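Long-range contacts in alanine glyoxylate transaminase (Thermococcus litoralis, PDB 2ZC0), which probably catalyses the pyridoxal-phosphate-dependent transfer of an amino group from alanine to glyoxylate: residues A[126-131]-A[178-183]; A[195-200]-A[228-233]; A[334-339]-A[379-384]; A[220-225]-A[307-312]; A[321-326]-A[395-400]. All coordinates share one frame; numbering follows the deposited sequence.

Contact 1: residues A[126-131]-A[178-183]; sequences ITENPS and IYTIPT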
# COMPACT_ATOMS: atom_id res chain seq x y z
N ILE A 126 0.58 14.62 12.10
CA ILE A 126 0.97 15.98 12.43
C ILE A 126 2.15 16.00 13.39
O ILE A 126 2.26 15.17 14.28
CB ILE A 126 -0.26 16.79 12.97
CG1 ILE A 126 0.18 17.97 13.84
CG2 ILE A 126 -1.19 15.88 13.73
CD1 ILE A 126 0.60 17.59 15.25
N THR A 127 3.05 16.94 13.16
CA THR A 127 4.26 17.09 13.95
C THR A 127 4.50 18.57 14.23
O THR A 127 3.73 19.42 13.79
CB THR A 127 5.49 16.60 13.17
OG1 THR A 127 5.73 17.48 12.07
CG2 THR A 127 5.25 15.20 12.62
N GLU A 128 5.56 18.87 14.96
CA GLU A 128 5.92 20.26 15.23
C GLU A 128 6.64 20.72 13.96
O GLU A 128 6.96 19.89 13.10
CB GLU A 128 6.86 20.33 16.44
CG GLU A 128 6.15 20.14 17.78
CD GLU A 128 6.92 19.27 18.75
OE1 GLU A 128 7.98 18.74 18.38
OE2 GLU A 128 6.45 19.10 19.90
N ASN A 129 6.86 22.02 13.80
CA ASN A 129 7.59 22.55 12.65
C ASN A 129 8.59 23.57 13.17
O ASN A 129 8.20 24.64 13.65
CB ASN A 129 6.66 23.20 11.62
CG ASN A 129 7.40 23.65 10.34
OD1 ASN A 129 8.47 23.12 10.01
ND2 ASN A 129 6.82 24.60 9.61
N PRO A 130 9.90 23.25 13.10
CA PRO A 130 10.47 22.00 12.57
C PRO A 130 10.31 20.82 13.54
O PRO A 130 9.70 20.96 14.60
CB PRO A 130 11.94 22.35 12.40
CG PRO A 130 12.18 23.18 13.65
CD PRO A 130 10.97 24.12 13.61
N SER A 131 10.86 19.67 13.16
CA SER A 131 10.82 18.46 13.99
C SER A 131 12.08 17.64 13.67
O SER A 131 12.84 18.00 12.77
CB SER A 131 9.55 17.64 13.70
OG SER A 131 9.54 16.41 14.42
N ILE A 178 -0.20 12.33 16.35
CA ILE A 178 0.51 13.57 16.57
C ILE A 178 1.80 13.13 17.22
O ILE A 178 1.77 12.47 18.25
CB ILE A 178 -0.22 14.49 17.56
CG1 ILE A 178 -1.47 15.08 16.92
CG2 ILE A 178 0.74 15.59 18.02
CD1 ILE A 178 -2.26 15.98 17.87
N TYR A 179 2.92 13.45 16.59
CA TYR A 179 4.25 13.13 17.09
C TYR A 179 4.80 14.43 17.68
O TYR A 179 4.81 15.47 17.01
CB TYR A 179 5.16 12.66 15.95
CG TYR A 179 6.65 12.59 16.27
CD1 TYR A 179 7.54 13.50 15.72
CD2 TYR A 179 7.16 11.62 17.13
CE1 TYR A 179 8.91 13.45 16.01
CE2 TYR A 179 8.54 11.56 17.43
CZ TYR A 179 9.39 12.49 16.86
OH TYR A 179 10.75 12.47 17.14
N THR A 180 5.24 14.37 18.94
CA THR A 180 5.78 15.53 19.62
C THR A 180 6.99 15.21 20.50
O THR A 180 7.10 14.10 21.04
CB THR A 180 4.68 16.20 20.50
OG1 THR A 180 5.26 17.24 21.30
CG2 THR A 180 4.03 15.17 21.41
N ILE A 181 7.89 16.18 20.62
CA ILE A 181 9.10 16.08 21.44
C ILE A 181 8.97 17.25 22.43
O ILE A 181 9.58 18.30 22.25
CB ILE A 181 10.36 16.30 20.57
CG1 ILE A 181 10.27 15.46 19.29
CG2 ILE A 181 11.61 15.95 21.39
CD1 ILE A 181 11.35 15.74 18.25
N PRO A 182 8.14 17.08 23.48
CA PRO A 182 7.91 18.11 24.50
C PRO A 182 9.14 18.73 25.18
O PRO A 182 9.22 19.94 25.31
CB PRO A 182 6.98 17.41 25.49
CG PRO A 182 6.26 16.39 24.63
CD PRO A 182 7.39 15.85 23.80
N THR A 183 10.09 17.90 25.60
CA THR A 183 11.27 18.42 26.29
C THR A 183 12.59 18.39 25.52
O THR A 183 13.02 17.33 25.01
CB THR A 183 11.47 17.68 27.63
OG1 THR A 183 10.28 17.80 28.42
CG2 THR A 183 12.63 18.28 28.40
O HOH W 1 7.61 16.89 16.33
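E128 reaches over to T180 and I181 with its carboxylate, and the shortest link is T180 OG1 donating to E128 OE2 at 2.6 Å. The hydroxyl meets OE2 from above the carboxylate plane, 39° out of it. T180 has OG1 anti to its backbone nitrogen (chi1 172°), which turns the hydroxyl to this side. The backbone NH of I181 adds weak bonds to both oxygens, 3.4 Å from N to E128 OE1 and 3.3 Å to OE2. Q185 also holds OE1, and a water bridges OE1, S131 OG, E128 N and Y179 O. These groups sit at the C-terminal ends of strands 124-129 and 175-180, parallel neighbours in the central sheet of the large domain of this fold type I enzyme, and Y179 N to I126 O (3.0 Å) joins the two strands. I126 and I178 lie side by side on one face, pointing the same way, with I126 CG2 a tight 3.3 Å from I178 CG1. S131 OG meets the edge of the Y179 ring in plane, 3.4 Å from Y179 CE1. Y179 OH bonds to D214 of the cofactor pocket, and both Y179 and I181 touch the bound pyridoxamine phosphate.

Contact 2: residues A[195-200]-A[228-233]; sequences ERRKAL and VPLKAL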
# COMPACT_ATOMS: atom_id res chain seq x y z
N GLU A 195 1.34 24.10 30.59
CA GLU A 195 0.07 24.68 30.16
C GLU A 195 -0.35 24.12 28.79
O GLU A 195 -1.51 23.75 28.58
CB GLU A 195 0.20 26.21 30.11
CG GLU A 195 -0.88 26.94 29.33
CD GLU A 195 -0.62 28.44 29.25
OE1 GLU A 195 0.56 28.84 29.13
OE2 GLU A 195 -1.60 29.23 29.30
N ARG A 196 0.60 24.06 27.87
CA ARG A 196 0.34 23.55 26.52
C ARG A 196 0.21 22.04 26.49
O ARG A 196 -0.51 21.48 25.66
CB ARG A 196 1.46 24.01 25.58
CG ARG A 196 1.39 25.49 25.30
CD ARG A 196 2.39 25.92 24.25
NE ARG A 196 2.29 27.35 23.97
CZ ARG A 196 3.07 28.00 23.12
NH1 ARG A 196 2.91 29.30 22.94
NH2 ARG A 196 4.01 27.34 22.45
N ARG A 197 0.91 21.38 27.40
CA ARG A 197 0.87 19.94 27.51
C ARG A 197 -0.55 19.50 27.89
O ARG A 197 -1.05 18.50 27.38
CB ARG A 197 1.89 19.48 28.55
CG ARG A 197 3.31 19.77 28.11
CD ARG A 197 4.28 19.83 29.25
NE ARG A 197 5.07 18.61 29.40
CZ ARG A 197 6.36 18.52 29.11
NH1 ARG A 197 7.02 19.58 28.67
NH2 ARG A 197 7.00 17.35 29.29
N LYS A 198 -1.22 20.26 28.75
CA LYS A 198 -2.58 19.90 29.13
C LYS A 198 -3.55 20.24 28.01
O LYS A 198 -4.53 19.52 27.79
CB LYS A 198 -3.00 20.60 30.42
CG LYS A 198 -2.33 20.08 31.70
CD LYS A 198 -2.60 18.58 31.98
CE LYS A 198 -4.09 18.22 32.19
NZ LYS A 198 -4.82 17.79 30.95
N ALA A 199 -3.26 21.32 27.30
CA ALA A 199 -4.11 21.75 26.19
C ALA A 199 -3.99 20.74 25.04
O ALA A 199 -4.98 20.46 24.35
CB ALA A 199 -3.68 23.14 25.72
N LEU A 200 -2.79 20.21 24.84
CA LEU A 200 -2.55 19.21 23.80
C LEU A 200 -3.37 17.96 24.15
O LEU A 200 -4.09 17.42 23.30
CB LEU A 200 -1.06 18.87 23.71
CG LEU A 200 -0.63 17.66 22.85
CD1 LEU A 200 -1.22 17.77 21.45
CD2 LEU A 200 0.90 17.59 22.80
N VAL A 228 6.37 17.32 33.83
CA VAL A 228 6.13 15.90 33.70
C VAL A 228 5.71 15.56 32.28
O VAL A 228 5.13 16.38 31.56
CB VAL A 228 5.06 15.41 34.70
CG1 VAL A 228 5.42 15.87 36.11
CG2 VAL A 228 3.69 15.93 34.30
N PRO A 229 6.03 14.33 31.84
CA PRO A 229 5.69 13.84 30.50
C PRO A 229 4.18 13.86 30.32
O PRO A 229 3.43 13.79 31.29
CB PRO A 229 6.24 12.43 30.51
CG PRO A 229 7.43 12.53 31.40
CD PRO A 229 6.93 13.38 32.53
N LEU A 230 3.74 13.95 29.07
CA LEU A 230 2.31 13.92 28.78
C LEU A 230 1.77 12.57 29.24
O LEU A 230 0.64 12.47 29.69
CB LEU A 230 2.07 14.08 27.28
CG LEU A 230 2.62 15.31 26.56
CD1 LEU A 230 2.63 15.06 25.06
CD2 LEU A 230 1.77 16.54 26.90
N LYS A 231 2.60 11.54 29.15
CA LYS A 231 2.15 10.22 29.55
C LYS A 231 1.75 10.14 31.02
O LYS A 231 0.88 9.35 31.39
CB LYS A 231 3.22 9.17 29.25
CG LYS A 231 2.73 7.74 29.44
CD LYS A 231 1.50 7.50 28.59
CE LYS A 231 1.00 6.06 28.68
NZ LYS A 231 -0.31 5.94 27.97
N ALA A 232 2.38 10.97 31.86
CA ALA A 232 2.07 10.98 33.29
C ALA A 232 0.72 11.65 33.53
O ALA A 232 0.14 11.56 34.61
CB ALA A 232 3.17 11.70 34.06
N LEU A 233 0.23 12.33 32.49
CA LEU A 233 -1.05 13.02 32.54
C LEU A 233 -2.06 12.30 31.64
O LEU A 233 -3.18 12.78 31.44
CB LEU A 233 -0.88 14.46 32.04
CG LEU A 233 -0.39 15.59 32.96
CD1 LEU A 233 0.38 15.06 34.17
CD2 LEU A 233 0.45 16.55 32.13
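R197 and V228 meet through one carbonyl: R197 NE and R197 NH2 each lie 3.1 Å from V228 O, and both hydrogen bonds are weak, with N-H...O angles of 130° and 128°. The contact belongs to a beta-alpha-beta crossover of the large domain, in which helix 194-207 links the adjacent parallel strands 175-180 and 210-214 and packs against the loop that follows the second strand. Beside the polar link, L230 crosses R197 obliquely, bringing its CD2 to 3.4 Å from R197 CB, so that the aliphatic start of the arginine is packed while its tip reaches past to the loop. The other branch of L230 runs at about a right angle to L200, with L230 CD1 3.8 Å from L200 CD2, and both leucines rest on I211 of strand 210-214. In the next shell, R197 NH1 bonds to M192 O, a firmer hold than the forked link to V228. The loop is positioned by E213, whose carboxylate accepts from the backbone N of L230 and of K231, and by a 3-10 turn at 231-233. At the outer edge K198, bent at three torsions, crosses L233 nearly at right angles, and K198 CD stops 3.7 Å from L233 CD2.

Contact 3: residues A[334-339]-A[379-384]; sequences GMFVMF and RLNFSR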
# COMPACT_ATOMS: atom_id res chain seq x y z
N GLY A 334 18.02 19.49 26.83
CA GLY A 334 18.47 19.00 25.54
C GLY A 334 19.96 19.15 25.30
O GLY A 334 20.76 19.15 26.24
N MET A 335 20.32 19.28 24.03
CA MET A 335 21.72 19.39 23.65
C MET A 335 21.92 20.22 22.39
O MET A 335 23.05 20.42 21.94
CB MET A 335 22.30 17.98 23.45
CG MET A 335 21.43 17.09 22.57
SD MET A 335 22.10 15.43 22.31
CE MET A 335 22.58 15.62 20.73
N PHE A 336 20.83 20.69 21.82
CA PHE A 336 20.93 21.49 20.62
C PHE A 336 20.52 22.92 20.88
O PHE A 336 19.86 23.23 21.88
CB PHE A 336 20.03 20.92 19.51
CG PHE A 336 20.38 19.52 19.09
CD1 PHE A 336 19.56 18.45 19.42
CD2 PHE A 336 21.54 19.28 18.34
CE1 PHE A 336 19.86 17.16 19.02
CE2 PHE A 336 21.85 17.99 17.94
CZ PHE A 336 21.02 16.92 18.27
N VAL A 337 20.94 23.79 19.97
CA VAL A 337 20.61 25.21 20.00
C VAL A 337 20.36 25.53 18.54
O VAL A 337 21.16 25.15 17.69
CB VAL A 337 21.79 26.07 20.51
CG1 VAL A 337 21.48 27.56 20.29
CG2 VAL A 337 22.05 25.80 21.98
N MET A 338 19.25 26.18 18.24
CA MET A 338 18.99 26.55 16.86
C MET A 338 19.38 28.00 16.68
O MET A 338 18.82 28.89 17.32
CB MET A 338 17.51 26.39 16.49
CG MET A 338 17.25 26.61 14.99
SD MET A 338 17.85 25.19 13.97
CE MET A 338 16.31 24.37 13.67
N PHE A 339 20.37 28.20 15.82
CA PHE A 339 20.89 29.52 15.49
C PHE A 339 20.23 29.96 14.19
O PHE A 339 20.00 29.14 13.30
CB PHE A 339 22.40 29.43 15.27
CG PHE A 339 23.04 30.74 14.93
CD1 PHE A 339 23.34 31.67 15.93
CD2 PHE A 339 23.36 31.05 13.61
CE1 PHE A 339 23.94 32.88 15.62
CE2 PHE A 339 23.96 32.26 13.29
CZ PHE A 339 24.25 33.18 14.30
N ARG A 379 21.39 24.23 13.01
CA ARG A 379 21.34 23.57 14.30
C ARG A 379 22.74 23.41 14.87
O ARG A 379 23.68 23.02 14.16
CB ARG A 379 20.67 22.21 14.17
CG ARG A 379 20.21 21.61 15.48
CD ARG A 379 19.84 20.17 15.26
NE ARG A 379 21.04 19.37 15.11
CZ ARG A 379 21.06 18.06 14.89
NH1 ARG A 379 19.92 17.39 14.78
NH2 ARG A 379 22.22 17.43 14.82
N LEU A 380 22.88 23.72 16.15
CA LEU A 380 24.17 23.63 16.83
C LEU A 380 24.05 22.72 18.03
O LEU A 380 23.11 22.83 18.81
CB LEU A 380 24.61 25.02 17.32
CG LEU A 380 24.68 26.17 16.32
CD1 LEU A 380 25.10 27.45 17.05
CD2 LEU A 380 25.69 25.81 15.22
N ASN A 381 25.03 21.84 18.18
CA ASN A 381 25.04 20.90 19.28
C ASN A 381 26.12 21.27 20.30
O ASN A 381 27.22 21.64 19.90
CB ASN A 381 25.29 19.50 18.75
CG ASN A 381 25.70 18.55 19.82
OD1 ASN A 381 26.88 18.19 19.94
ND2 ASN A 381 24.73 18.15 20.64
N PHE A 382 25.83 21.15 21.59
CA PHE A 382 26.84 21.46 22.61
C PHE A 382 27.22 20.29 23.51
O PHE A 382 28.09 20.42 24.37
CB PHE A 382 26.40 22.66 23.48
CG PHE A 382 25.06 22.50 24.12
CD1 PHE A 382 23.92 22.97 23.48
CD2 PHE A 382 24.93 21.89 25.35
CE1 PHE A 382 22.66 22.84 24.08
CE2 PHE A 382 23.68 21.75 25.95
CZ PHE A 382 22.54 22.22 25.31
N SER A 383 26.59 19.14 23.31
CA SER A 383 26.88 17.98 24.14
C SER A 383 28.21 17.29 23.82
O SER A 383 28.94 16.90 24.75
CB SER A 383 25.74 16.95 24.05
OG SER A 383 25.50 16.51 22.73
N ARG A 384 28.55 17.16 22.54
CA ARG A 384 29.79 16.48 22.15
C ARG A 384 31.08 17.31 22.22
O ARG A 384 32.07 16.88 22.81
CB ARG A 384 29.66 15.91 20.74
CG ARG A 384 30.54 14.70 20.52
CD ARG A 384 31.27 14.75 19.19
NE ARG A 384 32.52 15.50 19.27
CZ ARG A 384 32.64 16.81 19.07
NH1 ARG A 384 31.57 17.54 18.79
NH2 ARG A 384 33.84 17.39 19.16
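Strands 336-340 and 377-381 form the two-stranded antiparallel sheet of the small, C-terminal domain of this class I aminotransferase fold, and residues 334-339 meet 379-384 along it and just beyond its end. V337 and L380 form the hydrogen-bonded pair within these residues: V337 N lies 2.6 Å from L380 O, and L380 N lies 2.7 Å from V337 O. Past the strand, F382 N continues the pairing to M335 O at 2.9 Å. On the face carrying F336, R379 and N381, the arginine chain runs over the phenyl ring, R379 CD standing 4.0 Å from the F336 ring centroid and 27° off its normal, a CH-pi contact. The guanidinium and ring planes are 32° apart. Beyond the ring, R379 is held by A40 O through NH2 and by N186 OD1 through NH1; N186 also belongs to the cofactor pocket. This placement is consistent with the arginine that binds the substrate carboxylate in class I aminotransferases. On the other face V337 CG2 touches F382 CE1 at 3.7 Å, and F339 CB meets L380 CD1 at 3.8 Å. CG of F382 lies between the backbone N and the carbonyl carbon (chi1 54°), which lays one ring face against the M335 backbone, M335 O 3.1 Å above the ring plane and toward its rim. Just before the strand, M335 packs its side chain against N381 and S383. An Asx motif links R384 N to N381 OD1. S383 OG bonds to D43 O and accepts from N381 ND2 at 2.8 Å, lying in the amide plane.

Contact 4: residues A[220-225]-A[307-312]; sequences MRYEGG and GYKEKR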
# COMPACT_ATOMS: atom_id res chain seq x y z
N MET A 220 17.92 15.16 30.22
CA MET A 220 18.96 16.16 30.01
C MET A 220 18.35 17.53 30.24
O MET A 220 18.62 18.46 29.47
CB MET A 220 19.53 16.11 28.59
CG MET A 220 20.18 14.80 28.20
SD MET A 220 21.59 15.09 27.12
CE MET A 220 20.85 16.05 25.87
N ARG A 221 17.52 17.65 31.27
CA ARG A 221 16.88 18.91 31.61
C ARG A 221 17.81 19.67 32.54
O ARG A 221 18.57 19.06 33.30
CB ARG A 221 15.54 18.69 32.31
CG ARG A 221 14.34 19.21 31.53
CD ARG A 221 13.17 19.50 32.45
NE ARG A 221 12.83 18.34 33.26
CZ ARG A 221 12.58 18.39 34.57
NH1 ARG A 221 12.28 17.28 35.22
NH2 ARG A 221 12.64 19.55 35.21
N TYR A 222 17.74 21.00 32.51
CA TYR A 222 18.61 21.80 33.36
C TYR A 222 17.89 22.76 34.29
O TYR A 222 18.24 22.87 35.46
CB TYR A 222 19.60 22.59 32.48
CG TYR A 222 20.30 21.75 31.43
CD1 TYR A 222 20.30 22.12 30.08
CD2 TYR A 222 20.95 20.56 31.77
CE1 TYR A 222 20.92 21.34 29.11
CE2 TYR A 222 21.57 19.78 30.80
CZ TYR A 222 21.55 20.17 29.48
OH TYR A 222 22.15 19.37 28.54
N GLU A 223 16.87 23.45 33.78
CA GLU A 223 16.16 24.45 34.59
C GLU A 223 14.64 24.35 34.73
O GLU A 223 14.05 25.16 35.45
CB GLU A 223 16.53 25.83 34.07
CG GLU A 223 17.98 25.93 33.66
CD GLU A 223 18.38 27.32 33.26
OE1 GLU A 223 17.67 27.91 32.41
OE2 GLU A 223 19.39 27.82 33.80
N GLY A 224 14.01 23.40 34.07
CA GLY A 224 12.57 23.29 34.20
C GLY A 224 12.21 23.00 35.65
O GLY A 224 13.04 22.46 36.40
N GLY A 225 11.00 23.35 36.07
CA GLY A 225 10.60 23.08 37.44
C GLY A 225 10.39 21.59 37.62
O GLY A 225 11.35 20.82 37.65
N GLY A 307 27.83 18.59 33.71
CA GLY A 307 28.79 18.84 32.67
C GLY A 307 28.11 19.41 31.43
O GLY A 307 28.62 20.36 30.84
N TYR A 308 26.98 18.83 31.04
CA TYR A 308 26.24 19.30 29.86
C TYR A 308 25.65 20.67 30.11
O TYR A 308 25.66 21.53 29.23
CB TYR A 308 25.11 18.32 29.49
CG TYR A 308 25.59 17.00 28.89
CD1 TYR A 308 26.38 16.98 27.74
CD2 TYR A 308 25.25 15.79 29.48
CE1 TYR A 308 26.83 15.77 27.20
CE2 TYR A 308 25.69 14.58 28.95
CZ TYR A 308 26.48 14.58 27.81
OH TYR A 308 26.92 13.39 27.29
N LYS A 309 25.12 20.88 31.31
CA LYS A 309 24.53 22.16 31.65
C LYS A 309 25.59 23.26 31.49
O LYS A 309 25.30 24.35 31.01
CB LYS A 309 24.03 22.13 33.10
CG LYS A 309 23.35 23.40 33.55
CD LYS A 309 22.80 23.25 34.95
CE LYS A 309 22.02 24.49 35.36
NZ LYS A 309 21.37 24.32 36.69
N GLU A 310 26.82 22.94 31.88
CA GLU A 310 27.92 23.90 31.76
C GLU A 310 28.20 24.20 30.29
O GLU A 310 28.36 25.36 29.91
CB GLU A 310 29.16 23.33 32.45
CG GLU A 310 30.37 24.23 32.40
CD GLU A 310 31.55 23.65 33.16
OE1 GLU A 310 31.89 22.47 32.92
OE2 GLU A 310 32.12 24.37 34.01
N LYS A 311 28.27 23.16 29.47
CA LYS A 311 28.50 23.35 28.04
C LYS A 311 27.34 24.15 27.46
O LYS A 311 27.51 24.92 26.51
CB LYS A 311 28.61 22.01 27.33
CG LYS A 311 29.83 21.19 27.70
CD LYS A 311 29.93 20.01 26.75
CE LYS A 311 31.11 19.11 27.05
NZ LYS A 311 31.24 18.12 25.96
N ARG A 312 26.16 23.95 28.03
CA ARG A 312 24.95 24.65 27.60
C ARG A 312 25.12 26.15 27.87
O ARG A 312 24.80 26.98 27.01
CB ARG A 312 23.74 24.10 28.37
CG ARG A 312 22.36 24.60 27.91
CD ARG A 312 22.10 26.05 28.33
NE ARG A 312 22.21 26.25 29.78
CZ ARG A 312 21.22 26.10 30.65
NH1 ARG A 312 20.01 25.75 30.25
NH2 ARG A 312 21.45 26.31 31.95
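E223 OE2 forms a salt bridge with R312 NH2 at 3.2 Å, though as a hydrogen bond it is weak. Carboxylate and guanidinium planes stand 65° apart, so the two groups do not meet as a flat pair. K309 NZ lies 5.0 Å from E223 OE2, without contact, and would probably add to the positive field there. R312 points CG away from its backbone N (chi1 -173°) and then bends twice, which folds the guanidinium back beside Y222; R312 NH1 comes 3.6 Å from Y222 CD1 and finds its stronger polar partner in P331 O. The Y222 ring is the wedge of the contact. It lies against helix 295-322, the long helix that in fold type I enzymes joins the large and small domains, while residues 220-225 belong to the loop that follows strand 210-214. One ring face is met by K309 CA, 4.0 Å from the centroid and 15° off the normal, a CH-pi contact; over the opposite face stands M220 O, 3.4 Å above the ring plane. The chains of K309 and R312 each run past the tyrosine in the reverse direction. At its tip Y222 OH sits 3.3 Å from Y308 CB and makes a weak hydrogen bond to G334 O. M220 SD lies above the Y308 ring, 4.7 Å from its centroid, a Met-aromatic contact, while Y308 OH accepts from the backbone N of D45.

Contact 5: residues A[321-326]-A[395-400]; sequences NHLPNA and KKLAKL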
# COMPACT_ATOMS: atom_id res chain seq x y z
N ASN A 321 27.80 36.73 23.48
CA ASN A 321 28.99 37.58 23.52
C ASN A 321 29.51 37.96 22.13
O ASN A 321 29.95 39.09 21.92
CB ASN A 321 30.09 36.89 24.32
CG ASN A 321 31.40 37.65 24.30
OD1 ASN A 321 31.44 38.83 23.92
ND2 ASN A 321 32.49 36.99 24.72
N HIS A 322 29.47 37.02 21.20
CA HIS A 322 29.97 37.27 19.85
C HIS A 322 28.90 37.49 18.78
O HIS A 322 29.20 38.04 17.72
CB HIS A 322 30.92 36.14 19.43
CG HIS A 322 32.06 35.93 20.37
ND1 HIS A 322 33.36 35.75 19.94
CD2 HIS A 322 32.10 35.88 21.73
CE1 HIS A 322 34.15 35.59 20.99
NE2 HIS A 322 33.41 35.67 22.09
N LEU A 323 27.67 37.07 19.04
CA LEU A 323 26.56 37.29 18.10
C LEU A 323 25.33 37.85 18.82
O LEU A 323 24.22 37.34 18.64
CB LEU A 323 26.16 35.99 17.39
CG LEU A 323 27.01 35.40 16.26
CD1 LEU A 323 27.51 36.50 15.34
CD2 LEU A 323 28.17 34.63 16.88
N PRO A 324 25.50 38.91 19.62
CA PRO A 324 24.39 39.52 20.36
C PRO A 324 23.22 40.04 19.53
O PRO A 324 22.13 40.26 20.08
CB PRO A 324 25.07 40.64 21.15
CG PRO A 324 26.21 41.03 20.25
CD PRO A 324 26.74 39.68 19.82
N ASN A 325 23.42 40.24 18.24
CA ASN A 325 22.34 40.73 17.39
C ASN A 325 21.62 39.63 16.62
O ASN A 325 20.71 39.91 15.84
CB ASN A 325 22.87 41.78 16.40
CG ASN A 325 23.47 42.99 17.08
OD1 ASN A 325 22.95 43.48 18.09
ND2 ASN A 325 24.56 43.50 16.53
N ALA A 326 22.03 38.38 16.83
CA ALA A 326 21.40 37.25 16.13
C ALA A 326 20.41 36.55 17.05
O ALA A 326 20.63 36.47 18.26
CB ALA A 326 22.46 36.27 15.65
N LYS A 395 33.25 31.17 17.76
CA LYS A 395 33.97 32.36 17.31
C LYS A 395 34.18 32.29 15.80
O LYS A 395 33.91 33.25 15.08
CB LYS A 395 35.33 32.49 18.02
CG LYS A 395 35.24 33.05 19.43
CD LYS A 395 36.57 32.96 20.19
CE LYS A 395 36.38 33.32 21.66
NZ LYS A 395 37.59 33.03 22.47
N LYS A 396 34.66 31.13 15.34
CA LYS A 396 34.88 30.91 13.91
C LYS A 396 33.56 31.09 13.18
O LYS A 396 33.52 31.62 12.08
CB LYS A 396 35.40 29.48 13.68
CG LYS A 396 36.85 29.27 14.07
CD LYS A 396 37.24 27.81 13.95
CE LYS A 396 38.76 27.64 13.88
NZ LYS A 396 39.30 28.10 12.56
N LEU A 397 32.49 30.63 13.82
CA LEU A 397 31.15 30.74 13.24
C LEU A 397 30.77 32.21 13.12
O LEU A 397 30.18 32.63 12.12
CB LEU A 397 30.14 30.00 14.14
CG LEU A 397 28.63 30.11 13.90
CD1 LEU A 397 28.11 31.39 14.51
CD2 LEU A 397 28.31 30.04 12.42
N ALA A 398 31.12 32.99 14.14
CA ALA A 398 30.84 34.42 14.17
C ALA A 398 31.66 35.13 13.09
O ALA A 398 31.18 36.07 12.46
CB ALA A 398 31.19 34.99 15.55
N LYS A 399 32.88 34.66 12.89
CA LYS A 399 33.79 35.22 11.89
C LYS A 399 33.16 35.15 10.49
O LYS A 399 33.10 36.16 9.78
CB LYS A 399 35.12 34.45 11.91
CG LYS A 399 36.14 34.91 10.88
CD LYS A 399 37.33 33.95 10.79
CE LYS A 399 38.31 34.37 9.69
NZ LYS A 399 39.40 33.38 9.50
N LEU A 400 32.68 33.97 10.10
CA LEU A 400 32.07 33.81 8.78
C LEU A 400 30.73 34.54 8.73
O LEU A 400 30.31 35.03 7.68
CB LEU A 400 31.85 32.34 8.47
CG LEU A 400 32.13 31.88 7.04
CD1 LEU A 400 31.46 30.53 6.83
CD2 LEU A 400 31.63 32.89 6.02
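L323 CD2 and A398 CB approach to 3.3 Å, tighter than ordinary carbon-carbon contact, at the closest point of a junction made wholly by packing. The small A398 side chain points toward residues 321-326, and the backbones come near enough for the CA atoms of H322 and A398 to be 6.4 Å apart. Both branches of L323 bear on this alanine: CD1 also reaches A398 CB, at 4.0 Å, while CD2 extends to L397 CD1 at 4.0 Å. H322 adds its CB, 4.1 Å from A398 CB, on the more exposed side. Its ring lies beside the extended aliphatic chain of K395, although their exact spacing is doubtful. The lysine amino group passes the ring without bonding to it, K395 NZ lying 5.0 Å from H322 NE2. L323 is the first residue to leave helical backbone angles, with psi at 50°, and it opens a type I turn closed by A326 N to L323 O at 3.0 Å. The turn ends the helix, and L323 also touches F339 of strand 336-340 and Y401. L397 also touches F350 and L354 of helix 347-357. The end of one helix thus packs on the side of helix 389-404, helix-on-helix packing within the alpha/beta small domain of class I aminotransferases.

In the fold
The five contacts run from the large domain to the C-terminal small domain. Contacts 1 and 2 touch, with centres about 13 Å apart, joined by strand 175-180 and the helix 194-207 that follows it. Contact 4 interlocks with contact 2 along the chain, since its loop 220-225 comes before 228-233; the centres of contacts 2 and 4 are about 21 Å apart. The other half of contact 4 is on helix 295-322. That helix also serves contact 5, the centres of contacts 4 and 5 being about 22 Å apart. Contact 3 is nested within the loop closed by contact 5 and touches both 4 and 5, with centres about 12 and 15 Å away. Contacts 1 and 3, centres about 17 Å apart, approach the bound cofactor from the two domains, whereas contact 5 is the most peripheral.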